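Local structure of uncharacterized protein (Bacteroides eggerthii DSM 20697, 4ECO) at residues G288-D300 against N315-M329. The protein is of unknown function but folds as a leucine-rich repeat solenoid, an architecture that commonly serves protein binding. Numbering follows the deposited sequence.
Sequences GEQLKDDWQALAD and NNLKTFPVETSLQKM
Helix 288-300 lies along the mostly irregular chain 315-329, closest at Gly288 and Leu317, whose CA atoms are 4.0 Å apart, and still beside it where Ala299 meets the short helix 323-326. Trp295 carries the middle. A trans chi1 of -177° swings its indole down from the helix onto Pro321, whose CD sits over one face in a CH-pi contact, 3.8 Å from the centroid of the six-membered ring. Phe320 meets the far rim of the indole obliquely, ring planes at 56°, and Leu317 CD1 reaches Trp295 CZ3 at the edge. Also at the edge, in the indole plane, selenomethionine Met329 makes a Met-aromatic contact, its SE 3.5 Å from Trp295 NE1. In this leucine-rich repeat solenoid, helix and chain pack together over parallel strands 309-311 and 334-336, whose Ile310 and Leu335 touch the same tryptophan. Replacing Trp295 by alanine would leave Pro321 CD without its ring face and is likely to open a gap between Leu317, Phe320 and Met329. Nearer the helix start, Leu291 CD2 packs across Leu317 and Asn315. Gln296 OE1 is gripped from opposite faces of its amide plane, by Lys292 NZ and by Val322 N (3.1 Å from that oxygen, 166° at the hydrogen). Asp300 OD1 accepts from Ser325 OG at 2.8 Å and forms a salt bridge with Lys328 NZ.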
# COMPACT_ATOMS: atom_id res chain seq x y z
N GLY A 288 -7.52 -18.92 9.64
CA GLY A 288 -7.45 -18.73 8.20
C GLY A 288 -8.60 -19.38 7.47
O GLY A 288 -9.12 -18.81 6.50
N GLU A 289 -9.00 -20.57 7.95
CA GLU A 289 -10.07 -21.40 7.43
C GLU A 289 -11.43 -20.66 7.59
O GLU A 289 -12.20 -20.53 6.64
CB GLU A 289 -10.07 -22.77 8.17
CG GLU A 289 -8.80 -23.62 8.03
CD GLU A 289 -7.47 -23.07 8.54
OE1 GLU A 289 -7.48 -22.23 9.47
OE2 GLU A 289 -6.42 -23.48 8.00
N GLN A 290 -11.69 -20.15 8.80
CA GLN A 290 -12.92 -19.46 9.16
C GLN A 290 -13.10 -18.14 8.37
O GLN A 290 -14.22 -17.84 7.94
CB GLN A 290 -12.95 -19.17 10.69
CG GLN A 290 -14.26 -18.61 11.23
CD GLN A 290 -15.46 -19.45 10.88
OE1 GLN A 290 -15.58 -20.63 11.26
NE2 GLN A 290 -16.36 -18.87 10.12
N LEU A 291 -12.01 -17.37 8.18
CA LEU A 291 -12.07 -16.12 7.44
C LEU A 291 -12.30 -16.42 5.95
O LEU A 291 -13.09 -15.72 5.32
CB LEU A 291 -10.81 -15.29 7.66
CG LEU A 291 -10.87 -13.82 7.23
CD1 LEU A 291 -11.84 -13.03 8.07
CD2 LEU A 291 -9.52 -13.18 7.28
N LYS A 292 -11.68 -17.51 5.41
CA LYS A 292 -11.87 -17.96 4.02
C LYS A 292 -13.35 -18.29 3.80
O LYS A 292 -13.93 -17.90 2.79
CB LYS A 292 -10.97 -19.18 3.71
CG LYS A 292 -11.15 -19.83 2.32
CD LYS A 292 -10.97 -21.34 2.37
CE LYS A 292 -12.27 -22.14 2.32
NZ LYS A 292 -12.87 -22.22 0.94
N ASP A 293 -13.95 -18.98 4.78
CA ASP A 293 -15.35 -19.38 4.79
C ASP A 293 -16.30 -18.16 4.90
O ASP A 293 -17.28 -18.11 4.16
CB ASP A 293 -15.61 -20.38 5.93
CG ASP A 293 -15.04 -21.77 5.66
OD1 ASP A 293 -14.84 -22.12 4.46
OD2 ASP A 293 -14.83 -22.53 6.64
N ASP A 294 -15.97 -17.17 5.75
CA ASP A 294 -16.77 -15.94 5.89
C ASP A 294 -16.71 -15.12 4.60
O ASP A 294 -17.76 -14.63 4.14
CB ASP A 294 -16.32 -15.10 7.10
CG ASP A 294 -16.59 -15.71 8.47
OD1 ASP A 294 -17.71 -16.27 8.67
OD2 ASP A 294 -15.73 -15.55 9.37
N TRP A 295 -15.49 -14.99 3.98
CA TRP A 295 -15.30 -14.31 2.69
C TRP A 295 -16.13 -15.03 1.62
O TRP A 295 -16.89 -14.36 0.91
CB TRP A 295 -13.80 -14.24 2.31
CG TRP A 295 -13.45 -13.51 1.04
CD1 TRP A 295 -14.31 -12.96 0.13
CD2 TRP A 295 -12.12 -13.29 0.51
NE1 TRP A 295 -13.61 -12.40 -0.92
CE2 TRP A 295 -12.27 -12.59 -0.72
CE3 TRP A 295 -10.82 -13.61 0.95
CZ2 TRP A 295 -11.16 -12.22 -1.51
CZ3 TRP A 295 -9.73 -13.22 0.19
CH2 TRP A 295 -9.91 -12.54 -1.03
N GLN A 296 -16.06 -16.40 1.58
CA GLN A 296 -16.79 -17.20 0.60
C GLN A 296 -18.27 -16.93 0.70
O GLN A 296 -18.93 -16.71 -0.32
CB GLN A 296 -16.51 -18.71 0.76
CG GLN A 296 -16.93 -19.52 -0.47
CD GLN A 296 -16.26 -20.87 -0.60
OE1 GLN A 296 -15.04 -21.02 -0.77
NE2 GLN A 296 -17.09 -21.88 -0.62
N ALA A 297 -18.78 -16.92 1.95
CA ALA A 297 -20.18 -16.68 2.30
C ALA A 297 -20.64 -15.32 1.76
O ALA A 297 -21.74 -15.22 1.22
CB ALA A 297 -20.36 -16.75 3.80
N LEU A 298 -19.76 -14.28 1.88
CA LEU A 298 -20.04 -12.94 1.38
C LEU A 298 -20.19 -12.95 -0.15
O LEU A 298 -21.18 -12.42 -0.66
CB LEU A 298 -18.95 -11.95 1.82
CG LEU A 298 -19.03 -11.46 3.26
CD1 LEU A 298 -17.74 -10.84 3.70
CD2 LEU A 298 -20.17 -10.49 3.44
N ALA A 299 -19.26 -13.62 -0.87
CA ALA A 299 -19.28 -13.78 -2.34
C ALA A 299 -20.55 -14.53 -2.81
O ALA A 299 -21.14 -14.17 -3.85
CB ALA A 299 -18.05 -14.52 -2.79
N ASP A 300 -20.97 -15.55 -2.04
CA ASP A 300 -22.13 -16.39 -2.36
C ASP A 300 -23.45 -15.67 -2.04
O ASP A 300 -24.48 -16.02 -2.62
CB ASP A 300 -22.05 -17.73 -1.62
CG ASP A 300 -20.89 -18.61 -2.06
OD1 ASP A 300 -20.46 -18.51 -3.25
OD2 ASP A 300 -20.41 -19.42 -1.22
N ASN A 315 -4.19 -10.68 8.59
CA ASN A 315 -5.08 -11.75 8.94
C ASN A 315 -4.35 -13.09 8.80
O ASN A 315 -3.13 -13.09 8.61
CB ASN A 315 -6.36 -11.68 8.09
CG ASN A 315 -7.39 -10.73 8.65
OD1 ASN A 315 -7.77 -10.80 9.83
ND2 ASN A 315 -7.92 -9.87 7.79
N ASN A 316 -5.07 -14.22 8.94
CA ASN A 316 -4.45 -15.53 8.91
C ASN A 316 -4.81 -16.38 7.67
O ASN A 316 -4.54 -17.59 7.69
CB ASN A 316 -4.86 -16.30 10.16
CG ASN A 316 -4.49 -15.63 11.45
OD1 ASN A 316 -3.33 -15.24 11.72
ND2 ASN A 316 -5.48 -15.51 12.31
N LEU A 317 -5.37 -15.76 6.59
CA LEU A 317 -5.77 -16.48 5.37
C LEU A 317 -4.66 -17.35 4.80
O LEU A 317 -3.56 -16.84 4.59
CB LEU A 317 -6.21 -15.51 4.27
CG LEU A 317 -7.47 -14.71 4.46
CD1 LEU A 317 -7.54 -13.58 3.43
CD2 LEU A 317 -8.70 -15.62 4.39
N LYS A 318 -4.93 -18.64 4.54
CA LYS A 318 -3.95 -19.53 3.90
C LYS A 318 -4.24 -19.62 2.41
O LYS A 318 -3.35 -19.94 1.64
CB LYS A 318 -3.91 -20.92 4.56
CG LYS A 318 -3.05 -20.97 5.82
CD LYS A 318 -3.27 -22.27 6.54
CE LYS A 318 -2.80 -22.21 7.97
NZ LYS A 318 -3.45 -23.27 8.80
N THR A 319 -5.47 -19.28 2.00
CA THR A 319 -5.91 -19.26 0.60
C THR A 319 -7.20 -18.42 0.51
O THR A 319 -7.74 -18.02 1.54
CB THR A 319 -6.10 -20.70 0.02
OG1 THR A 319 -6.18 -20.68 -1.42
CG2 THR A 319 -7.31 -21.42 0.60
N PHE A 320 -7.66 -18.18 -0.72
CA PHE A 320 -8.89 -17.46 -1.05
C PHE A 320 -10.03 -18.43 -1.17
O PHE A 320 -9.77 -19.61 -1.44
CB PHE A 320 -8.73 -16.74 -2.42
CG PHE A 320 -7.80 -15.55 -2.53
CD1 PHE A 320 -7.18 -15.02 -1.40
CD2 PHE A 320 -7.57 -14.94 -3.75
CE1 PHE A 320 -6.35 -13.91 -1.50
CE2 PHE A 320 -6.73 -13.83 -3.85
CZ PHE A 320 -6.13 -13.32 -2.72
N PRO A 321 -11.31 -17.95 -1.15
CA PRO A 321 -12.44 -18.84 -1.46
C PRO A 321 -12.32 -19.43 -2.89
O PRO A 321 -11.55 -18.92 -3.72
CB PRO A 321 -13.64 -17.90 -1.36
CG PRO A 321 -13.19 -16.81 -0.46
CD PRO A 321 -11.80 -16.58 -0.89
N VAL A 322 -13.10 -20.49 -3.17
CA VAL A 322 -13.17 -21.21 -4.45
C VAL A 322 -13.41 -20.22 -5.63
O VAL A 322 -14.15 -19.23 -5.45
CB VAL A 322 -14.28 -22.28 -4.37
CG1 VAL A 322 -14.48 -23.01 -5.70
CG2 VAL A 322 -14.00 -23.27 -3.24
N GLU A 323 -12.77 -20.49 -6.82
CA GLU A 323 -12.87 -19.68 -8.04
C GLU A 323 -14.33 -19.33 -8.38
O GLU A 323 -14.60 -18.17 -8.68
CB GLU A 323 -12.22 -20.40 -9.25
CG GLU A 323 -10.74 -20.71 -9.09
CD GLU A 323 -9.89 -20.69 -10.35
OE1 GLU A 323 -10.45 -20.50 -11.46
OE2 GLU A 323 -8.65 -20.83 -10.23
N THR A 324 -15.26 -20.33 -8.31
CA THR A 324 -16.70 -20.18 -8.64
C THR A 324 -17.41 -19.13 -7.72
O THR A 324 -18.40 -18.53 -8.13
CB THR A 324 -17.43 -21.54 -8.58
OG1 THR A 324 -17.55 -21.96 -7.23
CG2 THR A 324 -16.75 -22.62 -9.40
N SER A 325 -16.90 -18.94 -6.50
CA SER A 325 -17.45 -17.97 -5.55
C SER A 325 -16.85 -16.61 -5.84
O SER A 325 -17.58 -15.63 -5.86
CB SER A 325 -17.18 -18.41 -4.12
OG SER A 325 -17.96 -19.54 -3.76
N LEU A 326 -15.52 -16.56 -6.11
CA LEU A 326 -14.78 -15.34 -6.46
C LEU A 326 -15.35 -14.68 -7.73
O LEU A 326 -15.50 -13.47 -7.75
CB LEU A 326 -13.28 -15.63 -6.63
CG LEU A 326 -12.45 -16.05 -5.41
CD1 LEU A 326 -10.98 -16.06 -5.72
CD2 LEU A 326 -12.66 -15.13 -4.25
N GLN A 327 -15.68 -15.49 -8.76
CA GLN A 327 -16.24 -15.07 -10.05
C GLN A 327 -17.50 -14.21 -9.91
O GLN A 327 -17.79 -13.40 -10.80
CB GLN A 327 -16.60 -16.29 -10.91
CG GLN A 327 -15.45 -17.11 -11.51
CD GLN A 327 -15.93 -18.47 -12.02
OE1 GLN A 327 -17.11 -18.85 -11.90
NE2 GLN A 327 -15.01 -19.24 -12.59
N LYS A 328 -18.28 -14.43 -8.82
CA LYS A 328 -19.54 -13.75 -8.53
C LYS A 328 -19.33 -12.27 -8.17
O LYS A 328 -20.21 -11.45 -8.42
CB LYS A 328 -20.29 -14.43 -7.37
CG LYS A 328 -20.54 -15.92 -7.54
CD LYS A 328 -21.30 -16.49 -6.34
CE LYS A 328 -21.67 -17.94 -6.56
NZ LYS A 328 -22.42 -18.49 -5.41
N MSE A 329 -18.18 -11.94 -7.58
CA MSE A 329 -17.84 -10.57 -7.12
C MSE A 329 -17.43 -9.66 -8.30
O MSE A 329 -16.35 -9.04 -8.30
CB MSE A 329 -16.71 -10.63 -6.08
CG MSE A 329 -16.95 -11.64 -4.97
SE MSE A 329 -15.71 -11.27 -3.54
CE MSE A 329 -16.78 -9.99 -2.63
O HOH W 1 -7.63 -19.94 4.65